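Local coordinates for IS607 family transposase IS1535 (Mycobacterium tuberculosis, PDB 6DGB), which is a serine recombinase of the IS607 family, present here as its C-terminal catalytic domain, and probably binds DNA and exchanges its strands, at residues 2-7 with 23-28; 60-65 with 88-93; 68-73 with 92-97; 107-112 with 131-136; 111-116 with 124-129. One frame throughout, in Å; residues are numbered along the deposited sequence.

Contact 1. Residues 2-7 with 23-28; sequences VVLYAR and RLTAWA
Apolar contacts dominate here, and most run between L4 of the strand and L24 of the helix. L4 turns its side chain to the helix, and its CB lies 3.8 Å from L24 CD1. The tip of L4 reaches further along the helix. L4 CD1 meets T25 CG2 at 4.0 Å and A28 CB at 4.2 Å. L4 CG stands anti to its own carbonyl carbon (chi1 -55°), and the extended chi2 sends CD1 to the helix. At the N-terminal end of segment 2-7, V2 CG1 approaches W27 CZ3 obliquely, at the limit of contact.

Backbone oxygens meet methyl groups on both sides. L4 CD1 sits 3.4 Å from L24 O, and L24 CD1 sits 3.4 Å from Y5 O. No hydrogen bond links the two segments. L24 O is already taken by A28 N within the helix.

Y5 points away from the helix. Its OH bonds to E41, and its side chain packs on L53 and I56 of helix 51-58. The strand and helix segments run nearly antiparallel, at 163°, with axes 9.1 Å apart. This is the first strand-to-helix step of the beta-alpha-beta unit 3-8, 14-30, 37-42 in the parallel sheet of the resolvase-type catalytic domain.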
# COMPACT_ATOMS: atom_id res chain seq x y z
N VAL A 2 -17.05 15.94 -2.84
CA VAL A 2 -16.21 15.78 -1.66
C VAL A 2 -16.74 14.55 -0.94
O VAL A 2 -17.94 14.44 -0.70
CB VAL A 2 -16.17 17.04 -0.73
CG1 VAL A 2 -15.27 16.83 0.48
CG2 VAL A 2 -15.76 18.30 -1.49
N VAL A 3 -15.85 13.59 -0.66
CA VAL A 3 -16.20 12.32 -0.01
C VAL A 3 -15.53 12.30 1.35
O VAL A 3 -14.33 12.50 1.45
CB VAL A 3 -15.82 11.05 -0.85
CG1 VAL A 3 -16.34 9.78 -0.21
CG2 VAL A 3 -16.34 11.15 -2.27
N LEU A 4 -16.32 12.07 2.40
CA LEU A 4 -15.75 11.94 3.72
C LEU A 4 -15.65 10.44 3.92
O LEU A 4 -16.61 9.73 3.61
CB LEU A 4 -16.60 12.62 4.78
CG LEU A 4 -16.95 14.10 4.59
CD1 LEU A 4 -17.70 14.63 5.79
CD2 LEU A 4 -15.73 14.96 4.35
N TYR A 5 -14.46 9.95 4.30
CA TYR A 5 -14.21 8.52 4.44
C TYR A 5 -13.62 8.13 5.81
O TYR A 5 -12.61 8.68 6.24
CB TYR A 5 -13.36 8.04 3.26
CG TYR A 5 -13.02 6.57 3.29
CD1 TYR A 5 -13.86 5.62 2.71
CD2 TYR A 5 -11.82 6.12 3.86
CE1 TYR A 5 -13.54 4.26 2.74
CE2 TYR A 5 -11.49 4.77 3.88
CZ TYR A 5 -12.35 3.84 3.31
OH TYR A 5 -12.01 2.51 3.34
N ALA A 6 -14.28 7.17 6.48
CA ALA A 6 -13.94 6.61 7.80
C ALA A 6 -13.68 5.12 7.69
O ALA A 6 -14.44 4.41 7.02
CB ALA A 6 -15.08 6.85 8.77
N ARG A 7 -12.62 4.64 8.33
CA ARG A 7 -12.28 3.21 8.35
C ARG A 7 -11.91 2.71 9.74
O ARG A 7 -11.35 3.44 10.56
CB ARG A 7 -11.19 2.81 7.31
CG ARG A 7 -11.12 1.29 7.05
CD ARG A 7 -9.86 0.81 6.37
NE ARG A 7 -8.64 1.46 6.86
CZ ARG A 7 -7.91 1.03 7.88
NH1 ARG A 7 -8.24 -0.09 8.53
NH2 ARG A 7 -6.82 1.70 8.26
N ARG A 23 -15.27 14.19 13.64
CA ARG A 23 -14.16 15.06 13.23
C ARG A 23 -14.31 15.45 11.73
O ARG A 23 -14.19 16.64 11.43
CB ARG A 23 -12.80 14.44 13.60
CG ARG A 23 -11.55 15.17 13.05
CD ARG A 23 -11.31 16.58 13.60
NE ARG A 23 -10.75 17.46 12.58
CZ ARG A 23 -11.20 18.68 12.30
NH1 ARG A 23 -12.20 19.21 13.00
NH2 ARG A 23 -10.64 19.40 11.33
N LEU A 24 -14.71 14.49 10.83
CA LEU A 24 -14.93 14.72 9.39
C LEU A 24 -16.05 15.71 9.03
O LEU A 24 -15.91 16.44 8.05
CB LEU A 24 -15.15 13.42 8.63
CG LEU A 24 -13.92 12.53 8.40
CD1 LEU A 24 -14.26 11.38 7.52
CD2 LEU A 24 -12.77 13.29 7.83
N THR A 25 -17.17 15.70 9.79
CA THR A 25 -18.26 16.64 9.53
C THR A 25 -17.94 17.97 10.13
O THR A 25 -18.41 18.98 9.61
CB THR A 25 -19.63 16.11 9.93
OG1 THR A 25 -19.50 15.28 11.07
CG2 THR A 25 -20.31 15.38 8.79
N ALA A 26 -17.10 18.01 11.19
CA ALA A 26 -16.66 19.27 11.78
C ALA A 26 -15.79 19.95 10.72
O ALA A 26 -15.95 21.15 10.47
CB ALA A 26 -15.84 19.01 13.04
N TRP A 27 -14.93 19.14 10.03
CA TRP A 27 -14.05 19.59 8.96
C TRP A 27 -14.89 20.21 7.85
O TRP A 27 -14.71 21.38 7.54
CB TRP A 27 -13.19 18.42 8.44
CG TRP A 27 -12.15 18.80 7.42
CD1 TRP A 27 -10.81 18.98 7.64
CD2 TRP A 27 -12.35 18.95 6.02
NE1 TRP A 27 -10.18 19.27 6.45
CE2 TRP A 27 -11.10 19.26 5.44
CE3 TRP A 27 -13.48 18.87 5.18
CZ2 TRP A 27 -10.96 19.52 4.08
CZ3 TRP A 27 -13.34 19.13 3.83
CH2 TRP A 27 -12.09 19.43 3.29
N ALA A 28 -15.88 19.46 7.32
CA ALA A 28 -16.76 19.92 6.26
C ALA A 28 -17.57 21.17 6.58
O ALA A 28 -17.64 22.03 5.71
CB ALA A 28 -17.68 18.80 5.82

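Contact 2. Residues 60-65 with 88-93; sequences PDARVI and QGRRIV
R63 and R90 cross at about a right angle, at the entry to two neighbouring parallel strands of the beta-alpha-beta unit 64-67, 78-86, 91-94. The guanidinium of R63 lies with one face over R90 CG, which is near its centre. The two guanidinium planes are 42° apart. The R63 chain bends at chi2 (127°) and chi3, and this folds its end back to the loops. NH2 then bonds to P60 O in its own loop, and NH1 makes a weak bond to Q88 O.

R90 turns the edge of its guanidinium to A62 O. R90 NE, at 2.9 Å, and R90 NH2, at 3.2 Å, both hold A62 O, side-on. The oxygen lies in the guanidinium plane, while both nitrogens come from the same face of the A62 carbonyl. P60 CA lies over one face of the R90 group. R90 NH1 bonds to L57 O near the end of helix 51-58, so one guanidinium bonds to the backbone at both L57 and A62.

Further on, the backbones pair in register. R91 N bonds to R63 O, I65 N to R91 O, and V93 N to I65 O. On one sheet face V64 and R91 lie side by side, with V64 CG2 over the centre of the R91 guanidinium. V64 CG1 also touches V93 CG2. On the other face, I65 CB and I92 CG1 touch loosely.

The loops also meet the second subunit, where P60 and R90 pack on its A87. Within the chain, Q88 NE2 lies 3.4 Å from P60 CB.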
# COMPACT_ATOMS: atom_id res chain seq x y z
N PRO A 60 -14.48 9.01 -10.90
CA PRO A 60 -13.73 10.26 -11.17
C PRO A 60 -14.35 11.52 -10.60
O PRO A 60 -13.68 12.56 -10.56
CB PRO A 60 -13.68 10.32 -12.70
CG PRO A 60 -14.12 8.98 -13.17
CD PRO A 60 -15.04 8.44 -12.13
N ASP A 61 -15.64 11.45 -10.19
CA ASP A 61 -16.38 12.56 -9.60
C ASP A 61 -15.92 12.86 -8.17
O ASP A 61 -16.17 13.98 -7.70
CB ASP A 61 -17.89 12.27 -9.59
CG ASP A 61 -18.60 12.40 -10.92
OD1 ASP A 61 -17.92 12.69 -11.93
OD2 ASP A 61 -19.84 12.22 -10.95
N ALA A 62 -15.31 11.86 -7.46
CA ALA A 62 -14.81 11.99 -6.08
C ALA A 62 -13.47 12.72 -6.18
O ALA A 62 -12.40 12.09 -6.17
CB ALA A 62 -14.65 10.61 -5.44
N ARG A 63 -13.55 14.05 -6.39
CA ARG A 63 -12.39 14.93 -6.59
C ARG A 63 -11.60 15.11 -5.29
O ARG A 63 -10.39 15.21 -5.34
CB ARG A 63 -12.81 16.28 -7.18
CG ARG A 63 -11.69 17.01 -7.95
CD ARG A 63 -12.12 17.43 -9.35
NE ARG A 63 -12.49 16.25 -10.13
CZ ARG A 63 -11.76 15.72 -11.10
NH1 ARG A 63 -10.61 16.28 -11.46
NH2 ARG A 63 -12.19 14.64 -11.74
N VAL A 64 -12.30 15.17 -4.15
CA VAL A 64 -11.68 15.36 -2.85
C VAL A 64 -12.10 14.21 -1.94
O VAL A 64 -13.28 13.92 -1.80
CB VAL A 64 -11.99 16.78 -2.29
CG1 VAL A 64 -11.82 16.87 -0.78
CG2 VAL A 64 -11.11 17.82 -2.97
N ILE A 65 -11.11 13.52 -1.39
CA ILE A 65 -11.31 12.39 -0.48
C ILE A 65 -10.70 12.80 0.85
O ILE A 65 -9.47 12.92 0.98
CB ILE A 65 -10.70 11.08 -1.06
CG1 ILE A 65 -11.39 10.70 -2.41
CG2 ILE A 65 -10.81 9.93 -0.02
CD1 ILE A 65 -10.73 9.73 -3.17
N GLN A 88 -5.26 12.98 -12.41
CA GLN A 88 -6.65 13.18 -12.78
C GLN A 88 -7.28 14.39 -12.05
O GLN A 88 -8.49 14.55 -12.06
CB GLN A 88 -7.46 11.89 -12.55
CG GLN A 88 -8.65 11.80 -13.50
CD GLN A 88 -9.67 10.72 -13.21
OE1 GLN A 88 -9.63 10.04 -12.18
NE2 GLN A 88 -10.61 10.56 -14.13
N GLY A 89 -6.43 15.23 -11.45
CA GLY A 89 -6.81 16.44 -10.71
C GLY A 89 -7.66 16.21 -9.47
O GLY A 89 -8.43 17.08 -9.05
N ARG A 90 -7.53 15.00 -8.89
CA ARG A 90 -8.22 14.55 -7.69
C ARG A 90 -7.19 14.49 -6.55
O ARG A 90 -5.99 14.26 -6.81
CB ARG A 90 -8.86 13.17 -7.93
CG ARG A 90 -9.87 13.12 -9.08
CD ARG A 90 -10.22 11.70 -9.45
NE ARG A 90 -10.93 11.01 -8.38
CZ ARG A 90 -10.97 9.69 -8.23
NH1 ARG A 90 -10.36 8.89 -9.10
NH2 ARG A 90 -11.63 9.16 -7.21
N ARG A 91 -7.64 14.70 -5.30
CA ARG A 91 -6.72 14.70 -4.16
C ARG A 91 -7.29 14.13 -2.86
O ARG A 91 -8.50 14.04 -2.67
CB ARG A 91 -6.13 16.11 -3.91
CG ARG A 91 -7.13 17.15 -3.46
CD ARG A 91 -6.46 18.48 -3.18
NE ARG A 91 -7.44 19.47 -2.73
CZ ARG A 91 -8.18 20.21 -3.54
NH1 ARG A 91 -8.04 20.10 -4.87
NH2 ARG A 91 -9.06 21.08 -3.05
N ILE A 92 -6.37 13.75 -1.95
CA ILE A 92 -6.64 13.23 -0.62
C ILE A 92 -6.35 14.34 0.39
O ILE A 92 -5.25 14.90 0.41
CB ILE A 92 -5.78 11.96 -0.35
CG1 ILE A 92 -6.31 10.78 -1.17
CG2 ILE A 92 -5.72 11.61 1.14
CD1 ILE A 92 -5.36 10.02 -1.73
N VAL A 93 -7.35 14.65 1.23
CA VAL A 93 -7.18 15.66 2.28
C VAL A 93 -7.09 14.91 3.63
O VAL A 93 -7.82 13.95 3.84
CB VAL A 93 -8.26 16.77 2.24
CG1 VAL A 93 -7.97 17.84 3.28
CG2 VAL A 93 -8.35 17.41 0.86

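Contact 3. Residues 68-73 with 92-97; sequences EHRDRL and IVVADP
V94 lies over the backbone between E68 and R70. V94 CG1 is 3.5 Å from E68 O, and V94 CG2 is 3.5 Å from R70 NH1. R70 crosses V94 at about a right angle, and its NH2 forms a salt bridge with E82.

H69 ND1 donates to D96 O at 3.1 Å, with an N-H...O angle of 154°. H69 CB points away, but CG anti to the carbonyl carbon (chi1 -60°) swings the ring back to D96. The nitrogen stands above the plane of the D96 carbonyl. E68 CG rests against one face of the H69 ring, near its rim. D96 N makes a weak bond to E68 O.

The side chains of E68 and D96 lie side by side, with E68 OE2 4.0 Å from D96 OD2. A salt bridge from R19 to E68 OE1 probably eases this repulsion. One water joins D71 OD1 to P97 O. L73 and I92 meet tip to tip, with L73 CD2 3.7 Å from I92 CD1.

D71 and R72 begin the D-R-L-x-R sequence found in serine recombinases, and D71 OD2 forms a salt bridge with R72 NE. R7 of strand 3-8 bonds to both backbone oxygens. The contact lies at the C-terminal end of strand 91-94, outermost in this chain's sheet. L73 also packs on strand 64-67 and on L81 of helix 78-86, while A95 touches W27 of helix 14-30.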
# COMPACT_ATOMS: atom_id res chain seq x y z
N GLU A 68 -9.44 11.12 8.31
CA GLU A 68 -9.02 11.72 9.58
C GLU A 68 -7.50 11.70 9.63
O GLU A 68 -6.89 12.76 9.77
CB GLU A 68 -9.64 11.02 10.78
CG GLU A 68 -9.29 11.72 12.09
CD GLU A 68 -9.76 11.05 13.37
OE1 GLU A 68 -9.58 9.82 13.51
OE2 GLU A 68 -10.23 11.79 14.27
N HIS A 69 -6.88 10.52 9.48
CA HIS A 69 -5.44 10.37 9.44
C HIS A 69 -5.20 9.67 8.12
O HIS A 69 -6.13 9.07 7.58
CB HIS A 69 -4.90 9.50 10.59
CG HIS A 69 -5.16 9.98 12.00
ND1 HIS A 69 -5.30 11.33 12.31
CD2 HIS A 69 -5.28 9.26 13.14
CE1 HIS A 69 -5.52 11.38 13.61
NE2 HIS A 69 -5.52 10.17 14.16
N ARG A 70 -3.94 9.73 7.62
CA ARG A 70 -3.47 9.08 6.38
C ARG A 70 -3.68 7.57 6.42
O ARG A 70 -4.20 7.01 5.45
CB ARG A 70 -1.97 9.37 6.16
CG ARG A 70 -1.67 10.19 4.91
CD ARG A 70 -0.19 10.56 4.79
NE ARG A 70 0.11 11.22 3.52
CZ ARG A 70 -0.16 12.49 3.25
NH1 ARG A 70 -0.74 13.26 4.16
NH2 ARG A 70 0.15 13.01 2.07
N ASP A 71 -3.33 6.90 7.55
CA ASP A 71 -3.42 5.45 7.75
C ASP A 71 -4.83 4.86 7.62
O ASP A 71 -4.96 3.63 7.53
CB ASP A 71 -2.80 5.03 9.09
CG ASP A 71 -3.40 5.72 10.30
OD1 ASP A 71 -2.87 6.79 10.68
OD2 ASP A 71 -4.37 5.17 10.87
N ARG A 72 -5.88 5.70 7.60
CA ARG A 72 -7.26 5.21 7.47
C ARG A 72 -7.55 4.87 6.02
O ARG A 72 -8.35 3.97 5.74
CB ARG A 72 -8.27 6.20 8.05
CG ARG A 72 -8.08 6.51 9.52
CD ARG A 72 -8.50 5.38 10.44
NE ARG A 72 -7.38 4.48 10.73
CZ ARG A 72 -7.52 3.20 11.09
NH1 ARG A 72 -8.73 2.66 11.20
NH2 ARG A 72 -6.45 2.46 11.35
N LEU A 73 -6.87 5.57 5.10
CA LEU A 73 -7.02 5.32 3.68
C LEU A 73 -6.18 4.10 3.33
O LEU A 73 -6.61 3.33 2.49
CB LEU A 73 -6.57 6.53 2.85
CG LEU A 73 -7.18 6.60 1.46
CD1 LEU A 73 -8.46 7.36 1.47
CD2 LEU A 73 -6.25 7.24 0.51
N ILE A 92 -6.37 13.75 -1.95
CA ILE A 92 -6.64 13.23 -0.62
C ILE A 92 -6.35 14.34 0.39
O ILE A 92 -5.25 14.90 0.41
CB ILE A 92 -5.78 11.96 -0.35
CG1 ILE A 92 -6.31 10.78 -1.17
CG2 ILE A 92 -5.72 11.61 1.14
CD1 ILE A 92 -5.36 10.02 -1.73
N VAL A 93 -7.35 14.65 1.23
CA VAL A 93 -7.18 15.66 2.28
C VAL A 93 -7.09 14.91 3.63
O VAL A 93 -7.82 13.95 3.84
CB VAL A 93 -8.26 16.77 2.24
CG1 VAL A 93 -7.97 17.84 3.28
CG2 VAL A 93 -8.35 17.41 0.86
N VAL A 94 -6.13 15.31 4.49
CA VAL A 94 -5.95 14.74 5.83
C VAL A 94 -6.36 15.80 6.85
O VAL A 94 -5.75 16.86 6.91
CB VAL A 94 -4.53 14.18 6.07
CG1 VAL A 94 -4.44 13.51 7.44
CG2 VAL A 94 -4.15 13.19 4.98
N ALA A 95 -7.42 15.52 7.61
CA ALA A 95 -8.02 16.43 8.60
C ALA A 95 -7.25 16.59 9.92
O ALA A 95 -7.49 17.56 10.64
CB ALA A 95 -9.46 16.01 8.89
N ASP A 96 -6.37 15.62 10.25
CA ASP A 96 -5.57 15.59 11.48
C ASP A 96 -4.23 14.85 11.25
O ASP A 96 -4.22 13.77 10.65
CB ASP A 96 -6.33 14.85 12.61
CG ASP A 96 -7.11 15.68 13.62
OD1 ASP A 96 -6.92 16.92 13.65
OD2 ASP A 96 -7.89 15.07 14.41
N PRO A 97 -3.11 15.36 11.80
CA PRO A 97 -1.83 14.64 11.64
C PRO A 97 -1.66 13.55 12.69
O PRO A 97 -1.41 12.39 12.36
CB PRO A 97 -0.79 15.75 11.79
CG PRO A 97 -1.57 17.05 12.05
CD PRO A 97 -2.91 16.62 12.54
O HOH W 1 -1.85 9.71 10.57

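Contact 4. Residues 107-112 with 131-136; sequences DMIEVL and RAVTEA
No ring or other flat group forms a face or an edge where M108, I109 and L112 meet A132 and V133. The contact is made by aliphatic branches and one thioether chain. V133 is at its centre. V133 CG2 reaches three residues of the facing helix: 3.8 Å to M108 CB, 3.6 Å to I109 CG1 and 3.6 Å to L112 CD1. With CG1 anti to the backbone N (chi1 153°), CG2 is left anti to the carbonyl carbon and faces the other helix.

M108 approaches obliquely. Its chain bends at chi3 (76°), so the terminal CE curls back and touches both methyls of V133. I109 crosses V133 at about a right angle and offers CG1. L112 adds a second partner, since its CD1 also lies 4.0 Å from A132 CB. Each contact on A132 is made through its single methyl.

The pair belongs to the helical part that follows the parallel sheet of this resolvase-type catalytic domain. Helix 104-120 and helix 125-135 are consecutive. Their segments here cross at 130°, with axes 9.8 Å apart. No hydrogen bond passes between them, and all five touching residues are buried.

The second subunit packs against the same helices. M108 and L112 both touch L112 of the other chain, and V111 meets V111 of the other chain. R131 NH2 bonds to E135 O of the second subunit.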
# COMPACT_ATOMS: atom_id res chain seq x y z
N ASP A 107 -2.63 -4.96 12.76
CA ASP A 107 -2.10 -4.84 11.39
C ASP A 107 -0.73 -5.52 11.30
O ASP A 107 -0.38 -6.02 10.23
CB ASP A 107 -2.08 -3.37 10.89
CG ASP A 107 -3.42 -2.84 10.34
OD1 ASP A 107 -4.45 -3.56 10.46
OD2 ASP A 107 -3.44 -1.72 9.82
N MET A 108 -0.00 -5.61 12.43
CA MET A 108 1.31 -6.28 12.55
C MET A 108 1.09 -7.80 12.40
O MET A 108 1.89 -8.49 11.76
CB MET A 108 1.93 -5.96 13.92
CG MET A 108 3.44 -5.84 13.92
SD MET A 108 4.10 -4.70 15.20
CE MET A 108 3.94 -5.71 16.69
N ILE A 109 -0.03 -8.31 12.97
CA ILE A 109 -0.42 -9.72 12.89
C ILE A 109 -0.89 -10.07 11.47
O ILE A 109 -0.39 -11.06 10.94
CB ILE A 109 -1.43 -10.13 14.00
CG1 ILE A 109 -0.82 -9.88 15.40
CG2 ILE A 109 -1.87 -11.60 13.84
CD1 ILE A 109 -1.77 -9.80 16.52
N GLU A 110 -1.81 -9.30 10.84
CA GLU A 110 -2.28 -9.62 9.48
C GLU A 110 -1.15 -9.54 8.43
O GLU A 110 -1.19 -10.32 7.47
CB GLU A 110 -3.53 -8.83 9.04
CG GLU A 110 -3.33 -7.36 8.69
CD GLU A 110 -4.57 -6.48 8.74
OE1 GLU A 110 -5.23 -6.41 9.80
OE2 GLU A 110 -4.84 -5.79 7.72
N VAL A 111 -0.12 -8.70 8.66
CA VAL A 111 1.07 -8.58 7.79
C VAL A 111 1.91 -9.84 7.92
O VAL A 111 2.21 -10.48 6.91
CB VAL A 111 1.90 -7.29 8.11
CG1 VAL A 111 3.36 -7.42 7.66
CG2 VAL A 111 1.28 -6.06 7.48
N LEU A 112 2.32 -10.17 9.16
CA LEU A 112 3.13 -11.33 9.46
C LEU A 112 2.44 -12.63 9.07
O LEU A 112 3.13 -13.51 8.58
CB LEU A 112 3.53 -11.35 10.94
CG LEU A 112 4.76 -10.56 11.34
CD1 LEU A 112 4.65 -10.08 12.78
CD2 LEU A 112 6.04 -11.40 11.12
N ARG A 131 3.40 -15.52 17.77
CA ARG A 131 4.61 -15.70 18.57
C ARG A 131 5.62 -14.60 18.21
O ARG A 131 6.42 -14.18 19.06
CB ARG A 131 5.27 -17.06 18.30
CG ARG A 131 4.47 -18.30 18.69
CD ARG A 131 5.12 -19.60 18.20
NE ARG A 131 5.78 -19.45 16.90
CZ ARG A 131 5.79 -20.36 15.92
NH1 ARG A 131 5.13 -21.50 16.05
NH2 ARG A 131 6.44 -20.11 14.79
N ALA A 132 5.60 -14.16 16.93
CA ALA A 132 6.47 -13.12 16.39
C ALA A 132 6.14 -11.75 16.96
O ALA A 132 7.06 -11.09 17.44
CB ALA A 132 6.39 -13.08 14.87
N VAL A 133 4.83 -11.33 16.93
CA VAL A 133 4.35 -10.05 17.47
C VAL A 133 4.66 -10.01 18.97
O VAL A 133 4.97 -8.95 19.52
CB VAL A 133 2.85 -9.81 17.11
CG1 VAL A 133 2.13 -8.92 18.13
CG2 VAL A 133 2.73 -9.22 15.72
N THR A 134 4.67 -11.20 19.60
CA THR A 134 4.96 -11.41 21.01
C THR A 134 6.46 -11.18 21.30
O THR A 134 6.76 -10.42 22.21
CB THR A 134 4.39 -12.78 21.43
OG1 THR A 134 2.96 -12.67 21.53
CG2 THR A 134 5.00 -13.32 22.73
N GLU A 135 7.39 -11.78 20.50
CA GLU A 135 8.85 -11.62 20.68
C GLU A 135 9.34 -10.17 20.47
O GLU A 135 10.40 -9.79 20.99
CB GLU A 135 9.65 -12.61 19.81
CG GLU A 135 11.08 -12.86 20.30
CD GLU A 135 11.34 -13.73 21.53
OE1 GLU A 135 10.58 -13.61 22.53
OE2 GLU A 135 12.36 -14.46 21.53
N ALA A 136 8.54 -9.37 19.74
CA ALA A 136 8.79 -7.97 19.44
C ALA A 136 7.99 -7.11 20.40
O ALA A 136 7.19 -6.27 19.97
CB ALA A 136 8.39 -7.68 18.00

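Contact 5. Residues 111-116 with 124-129; sequences VLTGMC and GARNRA
A129 packs closely against L112 and T113, and this is the tight part of the contact. A129 CB lies 3.5 Å from L112 CB and 3.3 Å from T113 OG1. The alanine has only its methyl here, and the backbones approach accordingly: the CA atoms of L112 and A129 are 4.9 Å apart. The helix segments cross at 129°, with axes 7.8 Å apart. T113 OG1 makes no hydrogen bond across the contact. It bonds to I109 O one turn back in its own helix, and a chi1 of -62° sets it there beside its backbone N.

A125 fills the next place towards the turn. A125 CB meets T113 O at 3.6 Å and C116 CB at 4.1 Å. C116 brings its SG against R128 CB, at 3.8 Å.

The flanks are looser. On the T113 flank, R126 is exposed and touches T113 through the aliphatic start of its chain, with CG 3.6 Å from T113 OG1. On the C116 flank, R128 is partly exposed. Its chain runs extended from CG to NE, and its CD passes C116 CB before the guanidinium leads on past the contact. C116, which is buried, also packs on A136 of the second subunit.

G124 holds the N-cap position of the second helix with a positive phi, and its O accepts from R128 N. Two consecutive helices thus fold back through a short turn, and small residues line the crossing near that turn. This is the packing of helices 104-120 and 125-135 in the helical part of the resolvase-type catalytic domain.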
# COMPACT_ATOMS: atom_id res chain seq x y z
N VAL A 111 -0.12 -8.70 8.66
CA VAL A 111 1.07 -8.58 7.79
C VAL A 111 1.91 -9.84 7.92
O VAL A 111 2.21 -10.48 6.91
CB VAL A 111 1.90 -7.29 8.11
CG1 VAL A 111 3.36 -7.42 7.66
CG2 VAL A 111 1.28 -6.06 7.48
N LEU A 112 2.32 -10.17 9.16
CA LEU A 112 3.13 -11.33 9.46
C LEU A 112 2.44 -12.63 9.07
O LEU A 112 3.13 -13.51 8.58
CB LEU A 112 3.53 -11.35 10.94
CG LEU A 112 4.76 -10.56 11.34
CD1 LEU A 112 4.65 -10.08 12.78
CD2 LEU A 112 6.04 -11.40 11.12
N THR A 113 1.09 -12.73 9.23
CA THR A 113 0.36 -13.94 8.83
C THR A 113 0.56 -14.19 7.33
O THR A 113 1.06 -15.25 6.96
CB THR A 113 -1.13 -13.89 9.24
OG1 THR A 113 -1.23 -13.82 10.66
CG2 THR A 113 -1.91 -15.13 8.77
N GLY A 114 0.21 -13.20 6.50
CA GLY A 114 0.31 -13.26 5.04
C GLY A 114 1.71 -13.51 4.51
O GLY A 114 1.89 -14.26 3.54
N MET A 115 2.70 -12.89 5.16
CA MET A 115 4.11 -13.02 4.83
C MET A 115 4.63 -14.39 5.26
O MET A 115 5.46 -14.95 4.55
CB MET A 115 4.90 -11.86 5.42
CG MET A 115 4.59 -10.50 4.75
SD MET A 115 5.83 -9.21 5.10
CE MET A 115 5.56 -8.11 3.74
N CYS A 116 4.10 -14.96 6.37
CA CYS A 116 4.42 -16.32 6.89
C CYS A 116 3.80 -17.37 5.98
O CYS A 116 4.39 -18.42 5.77
CB CYS A 116 3.93 -16.51 8.32
SG CYS A 116 5.00 -15.81 9.60
N GLY A 124 -0.81 -22.97 10.11
CA GLY A 124 -0.29 -22.32 11.31
C GLY A 124 0.34 -20.96 11.12
O GLY A 124 0.94 -20.44 12.06
N ALA A 125 0.19 -20.33 9.93
CA ALA A 125 0.79 -19.02 9.62
C ALA A 125 0.42 -17.89 10.61
O ALA A 125 1.25 -17.01 10.88
CB ALA A 125 0.45 -18.61 8.18
N ARG A 126 -0.80 -17.92 11.16
CA ARG A 126 -1.25 -16.94 12.15
C ARG A 126 -0.63 -17.22 13.54
O ARG A 126 -0.29 -16.28 14.26
CB ARG A 126 -2.78 -16.88 12.21
CG ARG A 126 -3.24 -15.69 13.04
CD ARG A 126 -4.67 -15.31 12.83
NE ARG A 126 -4.81 -13.87 12.96
CZ ARG A 126 -5.17 -13.23 14.07
NH1 ARG A 126 -5.45 -13.92 15.18
NH2 ARG A 126 -5.27 -11.91 14.08
N ASN A 127 -0.44 -18.50 13.88
CA ASN A 127 0.21 -18.88 15.13
C ASN A 127 1.68 -18.42 15.13
O ASN A 127 2.14 -17.95 16.16
CB ASN A 127 0.07 -20.38 15.37
CG ASN A 127 -1.35 -20.82 15.66
OD1 ASN A 127 -2.19 -20.08 16.23
ND2 ASN A 127 -1.65 -22.06 15.30
N ARG A 128 2.37 -18.48 13.96
CA ARG A 128 3.74 -18.01 13.74
C ARG A 128 3.76 -16.49 13.97
O ARG A 128 4.52 -16.03 14.81
CB ARG A 128 4.22 -18.30 12.30
CG ARG A 128 4.39 -19.76 11.94
CD ARG A 128 4.73 -19.87 10.47
NE ARG A 128 4.94 -21.26 10.07
CZ ARG A 128 6.13 -21.86 10.06
NH1 ARG A 128 7.22 -21.20 10.42
NH2 ARG A 128 6.24 -23.13 9.67
N ALA A 129 2.90 -15.74 13.25
CA ALA A 129 2.72 -14.29 13.37
C ALA A 129 2.45 -13.87 14.83
O ALA A 129 2.91 -12.80 15.24
CB ALA A 129 1.56 -13.85 12.50

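Overall arrangement
Contacts 1, 2 and 3 belong to the parallel sheet, and contacts 4 and 5 to the helix pair beyond it. Contact 1 is buried and apolar. Contacts 2 and 3 share I92 and V93 of strand 91-94, outermost in this chain's sheet, are only partly buried, and rely on arginines, a histidine and backbone bonds. Contacts 1 and 2 meet through adjoining strands, with V3 N 2.8 Å from V64 O. R7 joins contact 1 to contact 3. Contacts 4 and 5 hold the same two helices and share L112, contact 4 being buried throughout and contact 5 having an exposed flank at R126. Contacts 2, 4 and 5 all touch the second subunit.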